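PDB 1PSW: lipopolysaccharide heptosyltransferase 2 from Escherichia coli, which transfers the second heptose from ADP-L-glycero-beta-D-manno-heptose to the heptosyl-Kdo2-lipid A module during assembly of the lipopolysaccharide core. Local coordinates for residues Asn172-Ser177 and Val256-Ala261; Glu204-Leu209 and Tyr214-Phe219; Gly271-Ala276 and Arg281-Leu286. All coordinates share one frame; numbering follows the deposited sequence.

Contact 1: Asn172-Ser177 and Val256-Ala261; sequences NQFSLS and VILIAA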
loop_
_atom_site.group_PDB
_atom_site.type_symbol
_atom_site.label_atom_id
_atom_site.label_comp_id
_atom_site.label_asym_id
_atom_site.label_seq_id
_atom_site.Cartn_x
_atom_site.Cartn_y
_atom_site.Cartn_z
ATOM N N ASN A 172 8.892 5.917 20.652
ATOM C CA ASN A 172 9.197 5.433 22.002
ATOM C C ASN A 172 8.508 4.085 22.252
ATOM O O ASN A 172 9.052 3.223 22.938
ATOM C CB ASN A 172 8.752 6.433 23.084
ATOM C CG ASN A 172 9.630 7.671 23.145
ATOM O OD1 ASN A 172 10.858 7.595 23.003
ATOM N ND2 ASN A 172 9.007 8.817 23.380
ATOM N N GLN A 173 7.309 3.913 21.708
ATOM C CA GLN A 173 6.557 2.672 21.869
ATOM C C GLN A 173 7.351 1.487 21.323
ATOM O O GLN A 173 7.197 0.356 21.778
ATOM C CB GLN A 173 5.220 2.812 21.141
ATOM C CG GLN A 173 4.339 1.583 21.048
ATOM C CD GLN A 173 2.967 1.968 20.528
ATOM O OE1 GLN A 173 2.842 2.537 19.438
ATOM N NE2 GLN A 173 1.934 1.663 21.296
ATOM N N PHE A 174 8.212 1.752 20.349
ATOM C CA PHE A 174 9.011 0.690 19.770
ATOM C C PHE A 174 10.490 0.768 20.138
ATOM O O PHE A 174 11.354 0.223 19.454
ATOM C CB PHE A 174 8.769 0.655 18.260
ATOM C CG PHE A 174 7.453 0.036 17.901
ATOM C CD1 PHE A 174 7.323 -1.350 17.861
ATOM C CD2 PHE A 174 6.316 0.824 17.717
ATOM C CE1 PHE A 174 6.080 -1.942 17.649
ATOM C CE2 PHE A 174 5.068 0.242 17.504
ATOM C CZ PHE A 174 4.951 -1.140 17.475
ATOM N N SER A 175 10.760 1.448 21.250
ATOM C CA SER A 175 12.107 1.583 21.785
ATOM C C SER A 175 13.140 2.112 20.806
ATOM O O SER A 175 14.279 1.640 20.780
ATOM C CB SER A 175 12.575 0.236 22.331
ATOM O OG SER A 175 11.692 -0.234 23.326
ATOM N N LEU A 176 12.739 3.089 20.003
ATOM C CA LEU A 176 13.647 3.681 19.038
ATOM C C LEU A 176 14.274 4.937 19.619
ATOM O O LEU A 176 13.603 5.728 20.285
ATOM C CB LEU A 176 12.903 4.024 17.746
ATOM C CG LEU A 176 12.361 2.824 16.969
ATOM C CD1 LEU A 176 11.553 3.303 15.770
ATOM C CD2 LEU A 176 13.522 1.948 16.517
ATOM N N SER A 177 15.566 5.108 19.364
ATOM C CA SER A 177 16.311 6.262 19.848
ATOM C C SER A 177 16.155 7.466 18.928
ATOM O O SER A 177 16.086 7.318 17.709
ATOM C CB SER A 177 17.796 5.914 19.957
ATOM O OG SER A 177 18.561 7.074 20.250
ATOM N N VAL A 256 2.525 2.854 9.494
ATOM C CA VAL A 256 2.333 4.106 8.763
ATOM C C VAL A 256 3.045 5.251 9.479
ATOM O O VAL A 256 3.755 6.041 8.866
ATOM C CB VAL A 256 0.844 4.466 8.658
ATOM C CG1 VAL A 256 0.696 5.904 8.204
ATOM C CG2 VAL A 256 0.151 3.520 7.664
ATOM N N ILE A 257 2.839 5.332 10.789
ATOM C CA ILE A 257 3.448 6.373 11.607
ATOM C C ILE A 257 4.980 6.300 11.568
ATOM O O ILE A 257 5.642 7.295 11.308
ATOM C CB ILE A 257 2.958 6.269 13.082
ATOM C CG1 ILE A 257 1.451 6.565 13.151
ATOM C CG2 ILE A 257 3.744 7.240 13.958
ATOM C CD1 ILE A 257 0.782 6.120 14.445
ATOM N N LEU A 258 5.528 5.111 11.796
ATOM C CA LEU A 258 6.989 4.937 11.793
ATOM C C LEU A 258 7.635 5.228 10.435
ATOM O O LEU A 258 8.726 5.794 10.365
ATOM C CB LEU A 258 7.357 3.528 12.264
ATOM C CG LEU A 258 7.064 3.273 13.750
ATOM C CD1 LEU A 258 7.290 1.808 14.103
ATOM C CD2 LEU A 258 7.947 4.171 14.615
ATOM N N ILE A 259 6.974 4.807 9.365
ATOM C CA ILE A 259 7.476 5.077 8.031
ATOM C C ILE A 259 7.521 6.601 7.833
ATOM O O ILE A 259 8.492 7.144 7.299
ATOM C CB ILE A 259 6.571 4.400 6.961
ATOM C CG1 ILE A 259 6.841 2.892 6.969
ATOM C CG2 ILE A 259 6.847 4.992 5.560
ATOM C CD1 ILE A 259 5.888 2.070 6.118
ATOM N N ALA A 260 6.485 7.291 8.295
ATOM C CA ALA A 260 6.429 8.743 8.175
ATOM C C ALA A 260 7.600 9.391 8.924
ATOM O O ALA A 260 8.087 10.442 8.524
ATOM C CB ALA A 260 5.099 9.254 8.741
ATOM N N ALA A 261 8.052 8.757 10.006
ATOM C CA ALA A 261 9.153 9.294 10.808
ATOM C C ALA A 261 10.539 9.063 10.201
ATOM O O ALA A 261 11.525 9.610 10.682
ATOM C CB ALA A 261 9.095 8.714 12.216
#
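A Schellman motif closes helix 164-173, and the residues around its turn, Phe-174 and Leu-176, meet Leu-258 on helix 252-260. The evidence for the motif is a pair of backbone hydrogen bonds, Leu-176 N to Cys-171 O and Ser-175 N to Asn-172 O (3.0 Å), together with the positive phi of Ser-175 (53°). Ser-175 itself makes no contact with the second helix, whereas Phe-174 and Leu-176 on either side of it point toward that helix.

Leu-258 receives them with one methyl each. Its CD1 lies 3.9 Å from Phe-174 CD2 and 4.2 Å from Phe-174 CG, so it meets the ring obliquely, near CG and CD2. Its CD2 lies 3.9 Å from Leu-176 CD1. A chi1 of -69° sets the branch point CG beside the backbone N of Leu-258, and from there the two methyls diverge to Phe-174 and Leu-176. Phe-174 CA and Leu-258 CA are 9.3 Å apart, and only side chains touch at that separation. Leu-258 also packs on Leu-246.

All three touching residues are buried, yet only 109 Å² is covered between the segments and no hydrogen bond crosses. The junction therefore rests on dispersion and the exclusion of water; the Schellman bonds hold the turn, while Phe-174 O takes its hydrogen bond from Arg-244 NE.

Contact 2: Glu204-Leu209 and Tyr214-Phe219; sequences ELAKQL and YQVVLF
Tyr-214 and Leu-209 are joined through their backbones by the one hydrogen bond of this contact. Tyr-214 N donates to Leu-209 O over 3.1 Å, with an N-H...O angle of 159°. The acceptor belongs to helix 199-211 near its C-terminal end, so the bond ties the last turn of the helix to the residue that leads into strand 215-218.

The Tyr-214 side chain also lies close to this oxygen. Tyr-214 CB is 3.5 Å from Leu-209 O, and the ring comes at it edge-on, with Tyr-214 CD2 3.8 Å from Leu-209 O and the oxygen near the ring plane.

Apolar contacts complete the interface, and Val-216 carries most of them through one branch. Its chi1 of 175° sets CG1 anti to the backbone N and turns CG2 to the helix, where Val-216 CG2 lies 4.1 Å from Ala-206 CB and 4.4 Å from Leu-209 CB. The remaining pair, Leu-209 CD2 and Tyr-214 CD2, is spaced at 4.3 Å. These separations describe ordinary, unstrained packing, and 212 Å² is covered in all. Beyond the two segments, Leu-209 and Val-216 both rest on Phe-185 of the neighbouring strand, while Tyr-214 touches Leu-343 of helix 332-347.

The short return from helix to strand, with Val-216 facing the helix and Gln-215 pointing away, is the second half of a beta-alpha-beta crossover (182-186, 199-211, 215-218), the unit from which the Rossmann-like domains of GT-B glycosyltransferases are built.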
loop_
_atom_site.group_PDB
_atom_site.type_symbol
_atom_site.label_atom_id
_atom_site.label_comp_id
_atom_site.label_asym_id
_atom_site.label_seq_id
_atom_site.Cartn_x
_atom_site.Cartn_y
_atom_site.Cartn_z
ATOM N N GLU A 204 24.464 -4.965 3.676
ATOM C CA GLU A 204 25.585 -4.132 3.261
ATOM C C GLU A 204 25.157 -2.662 3.252
ATOM O O GLU A 204 25.898 -1.781 3.691
ATOM C CB GLU A 204 26.059 -4.558 1.866
ATOM C CG GLU A 204 27.152 -3.692 1.248
ATOM C CD GLU A 204 28.369 -3.548 2.145
ATOM O OE1 GLU A 204 28.877 -4.580 2.637
ATOM O OE2 GLU A 204 28.825 -2.402 2.351
ATOM N N LEU A 205 23.952 -2.398 2.754
ATOM C CA LEU A 205 23.443 -1.027 2.712
ATOM C C LEU A 205 23.276 -0.475 4.125
ATOM O O LEU A 205 23.527 0.704 4.376
ATOM C CB LEU A 205 22.095 -0.962 1.974
ATOM C CG LEU A 205 21.477 0.446 1.853
ATOM C CD1 LEU A 205 22.460 1.385 1.166
ATOM C CD2 LEU A 205 20.174 0.391 1.073
ATOM N N ALA A 206 22.838 -1.328 5.046
ATOM C CA ALA A 206 22.652 -0.896 6.426
ATOM C C ALA A 206 24.002 -0.514 7.046
ATOM O O ALA A 206 24.107 0.492 7.758
ATOM C CB ALA A 206 21.985 -2.006 7.242
ATOM N N LYS A 207 25.034 -1.309 6.776
ATOM C CA LYS A 207 26.364 -1.022 7.315
ATOM C C LYS A 207 26.831 0.343 6.834
ATOM O O LYS A 207 27.392 1.133 7.597
ATOM C CB LYS A 207 27.379 -2.075 6.860
ATOM C CG LYS A 207 27.087 -3.465 7.355
ATOM C CD LYS A 207 28.117 -4.454 6.841
ATOM C CE LYS A 207 27.773 -5.854 7.298
ATOM N NZ LYS A 207 28.650 -6.891 6.696
ATOM N N GLN A 208 26.608 0.609 5.553
ATOM C CA GLN A 208 27.005 1.877 4.952
ATOM C C GLN A 208 26.244 3.056 5.561
ATOM O O GLN A 208 26.822 4.117 5.803
ATOM C CB GLN A 208 26.741 1.842 3.448
ATOM C CG GLN A 208 27.505 0.783 2.685
ATOM C CD GLN A 208 28.957 1.145 2.474
ATOM O OE1 GLN A 208 29.782 1.035 3.384
ATOM N NE2 GLN A 208 29.275 1.609 1.270
ATOM N N LEU A 209 24.945 2.870 5.784
ATOM C CA LEU A 209 24.106 3.927 6.349
ATOM C C LEU A 209 24.432 4.205 7.814
ATOM O O LEU A 209 24.483 5.359 8.245
ATOM C CB LEU A 209 22.621 3.570 6.196
ATOM C CG LEU A 209 22.061 3.675 4.772
ATOM C CD1 LEU A 209 20.642 3.107 4.699
ATOM C CD2 LEU A 209 22.080 5.130 4.341
ATOM N N TYR A 214 23.289 7.203 10.366
ATOM C CA TYR A 214 21.870 6.865 10.394
ATOM C C TYR A 214 21.637 5.583 11.190
ATOM O O TYR A 214 22.582 4.877 11.543
ATOM C CB TYR A 214 21.350 6.653 8.960
ATOM C CG TYR A 214 21.274 7.909 8.120
ATOM C CD1 TYR A 214 20.165 8.756 8.199
ATOM C CD2 TYR A 214 22.319 8.265 7.259
ATOM C CE1 TYR A 214 20.099 9.927 7.446
ATOM C CE2 TYR A 214 22.259 9.435 6.501
ATOM C CZ TYR A 214 21.150 10.259 6.602
ATOM O OH TYR A 214 21.086 11.421 5.871
ATOM N N GLN A 215 20.373 5.303 11.498
ATOM C CA GLN A 215 20.003 4.058 12.158
ATOM C C GLN A 215 19.006 3.443 11.178
ATOM O O GLN A 215 18.369 4.161 10.406
ATOM C CB GLN A 215 19.363 4.292 13.531
ATOM C CG GLN A 215 18.021 5.004 13.534
ATOM C CD GLN A 215 17.402 5.021 14.920
ATOM O OE1 GLN A 215 17.085 3.970 15.478
ATOM N NE2 GLN A 215 17.236 6.213 15.488
ATOM N N VAL A 216 18.877 2.123 11.197
ATOM C CA VAL A 216 17.989 1.436 10.268
ATOM C C VAL A 216 16.849 0.722 10.986
ATOM O O VAL A 216 17.009 0.223 12.103
ATOM C CB VAL A 216 18.807 0.418 9.416
ATOM C CG1 VAL A 216 17.893 -0.403 8.514
ATOM C CG2 VAL A 216 19.835 1.176 8.584
ATOM N N VAL A 217 15.687 0.710 10.343
ATOM C CA VAL A 217 14.513 0.047 10.879
ATOM C C VAL A 217 13.934 -0.803 9.759
ATOM O O VAL A 217 13.738 -0.321 8.646
ATOM C CB VAL A 217 13.446 1.070 11.345
ATOM C CG1 VAL A 217 12.244 0.341 11.937
ATOM C CG2 VAL A 217 14.045 2.029 12.364
ATOM N N LEU A 218 13.658 -2.067 10.064
ATOM C CA LEU A 218 13.119 -3.012 9.083
ATOM C C LEU A 218 11.627 -3.180 9.322
ATOM O O LEU A 218 11.215 -3.500 10.436
ATOM C CB LEU A 218 13.816 -4.372 9.236
ATOM C CG LEU A 218 15.342 -4.310 9.389
ATOM C CD1 LEU A 218 15.918 -5.682 9.733
ATOM C CD2 LEU A 218 15.958 -3.779 8.092
ATOM N N PHE A 219 10.826 -2.962 8.279
ATOM C CA PHE A 219 9.374 -3.094 8.371
ATOM C C PHE A 219 8.907 -4.297 7.568
ATOM O O PHE A 219 9.522 -4.652 6.560
ATOM C CB PHE A 219 8.662 -1.854 7.816
ATOM C CG PHE A 219 8.974 -0.584 8.549
ATOM C CD1 PHE A 219 8.469 -0.360 9.822
ATOM C CD2 PHE A 219 9.759 0.403 7.950
ATOM C CE1 PHE A 219 8.737 0.829 10.493
ATOM C CE2 PHE A 219 10.034 1.596 8.611
ATOM C CZ PHE A 219 9.522 1.809 9.883
#

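Contact 3: Gly271-Ala276 and Arg281-Leu286; sequences GLMHVA and RPLVAL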
loop_
_atom_site.group_PDB
_atom_site.type_symbol
_atom_site.label_atom_id
_atom_site.label_comp_id
_atom_site.label_asym_id
_atom_site.label_seq_id
_atom_site.Cartn_x
_atom_site.Cartn_y
_atom_site.Cartn_z
ATOM N N GLY A 271 3.557 -3.901 -1.087
ATOM C CA GLY A 271 2.504 -3.059 -0.544
ATOM C C GLY A 271 2.985 -1.868 0.275
ATOM O O GLY A 271 2.421 -0.773 0.172
ATOM N N LEU A 272 4.020 -2.053 1.089
ATOM C CA LEU A 272 4.505 -0.945 1.906
ATOM C C LEU A 272 5.095 0.176 1.064
ATOM O O LEU A 272 5.145 1.320 1.507
ATOM C CB LEU A 272 5.520 -1.433 2.944
ATOM C CG LEU A 272 4.936 -2.301 4.073
ATOM C CD1 LEU A 272 6.080 -2.753 4.982
ATOM C CD2 LEU A 272 3.899 -1.509 4.881
HETATM N N MSE A 273 5.544 -0.141 -0.145
HETATM C CA MSE A 273 6.083 0.886 -1.032
HETATM C C MSE A 273 4.998 1.947 -1.217
HETATM O O MSE A 273 5.245 3.143 -1.101
HETATM C CB MSE A 273 6.423 0.287 -2.397
HETATM C CG MSE A 273 6.982 1.287 -3.412
HETATM SE SE MSE A 273 7.278 0.500 -5.167
HETATM C CE MSE A 273 5.371 0.625 -5.717
ATOM N N HIS A 274 3.790 1.485 -1.511
ATOM C CA HIS A 274 2.652 2.380 -1.712
ATOM C C HIS A 274 2.331 3.215 -0.483
ATOM O O HIS A 274 1.896 4.364 -0.604
ATOM C CB HIS A 274 1.443 1.566 -2.159
ATOM C CG HIS A 274 1.666 0.879 -3.465
ATOM N ND1 HIS A 274 1.856 1.574 -4.638
ATOM C CD2 HIS A 274 1.861 -0.426 -3.765
ATOM C CE1 HIS A 274 2.165 0.729 -5.605
ATOM N NE2 HIS A 274 2.177 -0.491 -5.100
ATOM N N VAL A 275 2.546 2.641 0.695
ATOM C CA VAL A 275 2.306 3.365 1.932
ATOM C C VAL A 275 3.307 4.522 2.031
ATOM O O VAL A 275 2.915 5.656 2.296
ATOM C CB VAL A 275 2.439 2.432 3.164
ATOM C CG1 VAL A 275 2.334 3.242 4.450
ATOM C CG2 VAL A 275 1.337 1.367 3.127
ATOM N N ALA A 276 4.591 4.238 1.807
ATOM C CA ALA A 276 5.626 5.270 1.863
ATOM C C ALA A 276 5.337 6.378 0.841
ATOM O O ALA A 276 5.502 7.566 1.131
ATOM C CB ALA A 276 7.001 4.645 1.598
ATOM N N ARG A 281 7.272 10.306 1.475
ATOM C CA ARG A 281 8.601 10.161 2.047
ATOM C C ARG A 281 9.572 9.839 0.911
ATOM O O ARG A 281 9.203 9.158 -0.044
ATOM C CB ARG A 281 8.622 9.007 3.066
ATOM C CG ARG A 281 7.836 9.230 4.364
ATOM C CD ARG A 281 8.598 10.125 5.335
ATOM N NE ARG A 281 8.572 11.506 4.913
ATOM C CZ ARG A 281 9.601 12.337 4.976
ATOM N NH1 ARG A 281 10.775 11.940 5.451
ATOM N NH2 ARG A 281 9.443 13.578 4.537
ATOM N N PRO A 282 10.814 10.345 0.978
ATOM C CA PRO A 282 11.752 10.025 -0.103
ATOM C C PRO A 282 11.858 8.507 -0.104
ATOM O O PRO A 282 11.938 7.888 0.956
ATOM C CB PRO A 282 13.042 10.689 0.349
ATOM C CG PRO A 282 12.543 11.896 1.094
ATOM C CD PRO A 282 11.394 11.330 1.908
ATOM N N LEU A 283 11.854 7.912 -1.285
ATOM C CA LEU A 283 11.907 6.466 -1.368
ATOM C C LEU A 283 12.614 5.960 -2.611
ATOM O O LEU A 283 12.558 6.570 -3.673
ATOM C CB LEU A 283 10.477 5.911 -1.298
ATOM C CG LEU A 283 10.169 4.481 -1.736
ATOM C CD1 LEU A 283 9.302 3.765 -0.708
ATOM C CD2 LEU A 283 9.469 4.542 -3.081
ATOM N N VAL A 284 13.307 4.843 -2.453
ATOM C CA VAL A 284 14.014 4.214 -3.560
ATOM C C VAL A 284 13.362 2.841 -3.690
ATOM O O VAL A 284 13.412 2.037 -2.756
ATOM C CB VAL A 284 15.522 4.046 -3.255
ATOM C CG1 VAL A 284 16.209 3.330 -4.414
ATOM C CG2 VAL A 284 16.163 5.402 -3.030
ATOM N N ALA A 285 12.747 2.587 -4.840
ATOM C CA ALA A 285 12.061 1.332 -5.110
ATOM C C ALA A 285 12.873 0.466 -6.071
ATOM O O ALA A 285 13.172 0.867 -7.193
ATOM C CB ALA A 285 10.680 1.618 -5.682
ATOM N N LEU A 286 13.227 -0.730 -5.609
ATOM C CA LEU A 286 14.036 -1.664 -6.383
ATOM C C LEU A 286 13.226 -2.709 -7.137
ATOM O O LEU A 286 12.505 -3.513 -6.535
ATOM C CB LEU A 286 15.030 -2.350 -5.449
ATOM C CG LEU A 286 15.754 -1.376 -4.512
ATOM C CD1 LEU A 286 16.743 -2.151 -3.649
ATOM C CD2 LEU A 286 16.489 -0.296 -5.324
#
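Ala-276 and Leu-283 form the tightly packed part of this contact: Ala-276 CB stands just 3.4 Å from Leu-283 CD1, closer than usual for two carbons. Leu-283 has a chi2 of 133°, well away from a staggered value, so the exact placement of this fork is doubtful. The other methyl of the same fork, Leu-283 CD2, is 4.1 Å from Met-273 CG, and these two side chains cross at about a right angle.

Selenomethionine Met-273 continues the packing up the strand. Its first two torsions, both extended, carry Met-273 SE to 3.6 Å from Ala-285 CB; the bend at chi3 turns only the terminal CE. Small alanines thus face large side chains on both elements, and every residue of this part is buried. Ile-265 and Thr-267 of the adjoining strand 264-268 also pack on Leu-283.

The partly exposed end at Arg-281 is looser. Its backbone N donates to Ala-276 O in a long but nearly straight bond (3.3 Å, 176°), and Arg-281 CB approaches that oxygen to 3.9 Å. Bends at chi2 and chi3 carry the rest of the side chain away from the helix. One face of its guanidinium is covered by Pro-282 CD, 3.6 Å above the plane, and its charge is met by Glu-346 of helix 332-347 in a salt bridge.

Helix 271-276 and strand 283-286 run nearly antiparallel, at 158° with axes 9.7 Å apart. That angle is consistent with what the chain order establishes: strand 264-268, helix 271-278 and strand 283-287, the two strands parallel neighbours, make this the helix-to-strand return of a beta-alpha-beta unit in the Rossmann-like C-terminal domain of a GT-B glycosyltransferase.

From the N terminus, the first domain's sheet is complete before contact 1 opens at 172-177. That contact closes a long loop at 256-261, and contact 2, a short local return, is nested inside it. Contact 3 follows in series; none of the loops cross. Contacts 2 and 3 lie at two strands of one six-stranded parallel sheet, with their helices on opposite faces: helix 199-211 beside helix 332-347, and helix 271-278 beside helix 252-260 of contact 1. Phe-219 joins all three, its ring packing on Leu-258 and Ile-259 and its CB on Leu-272. Ser-177 O with Gln-215 NE2 (2.7 Å, a probable hydrogen bond) links contacts 1 and 2.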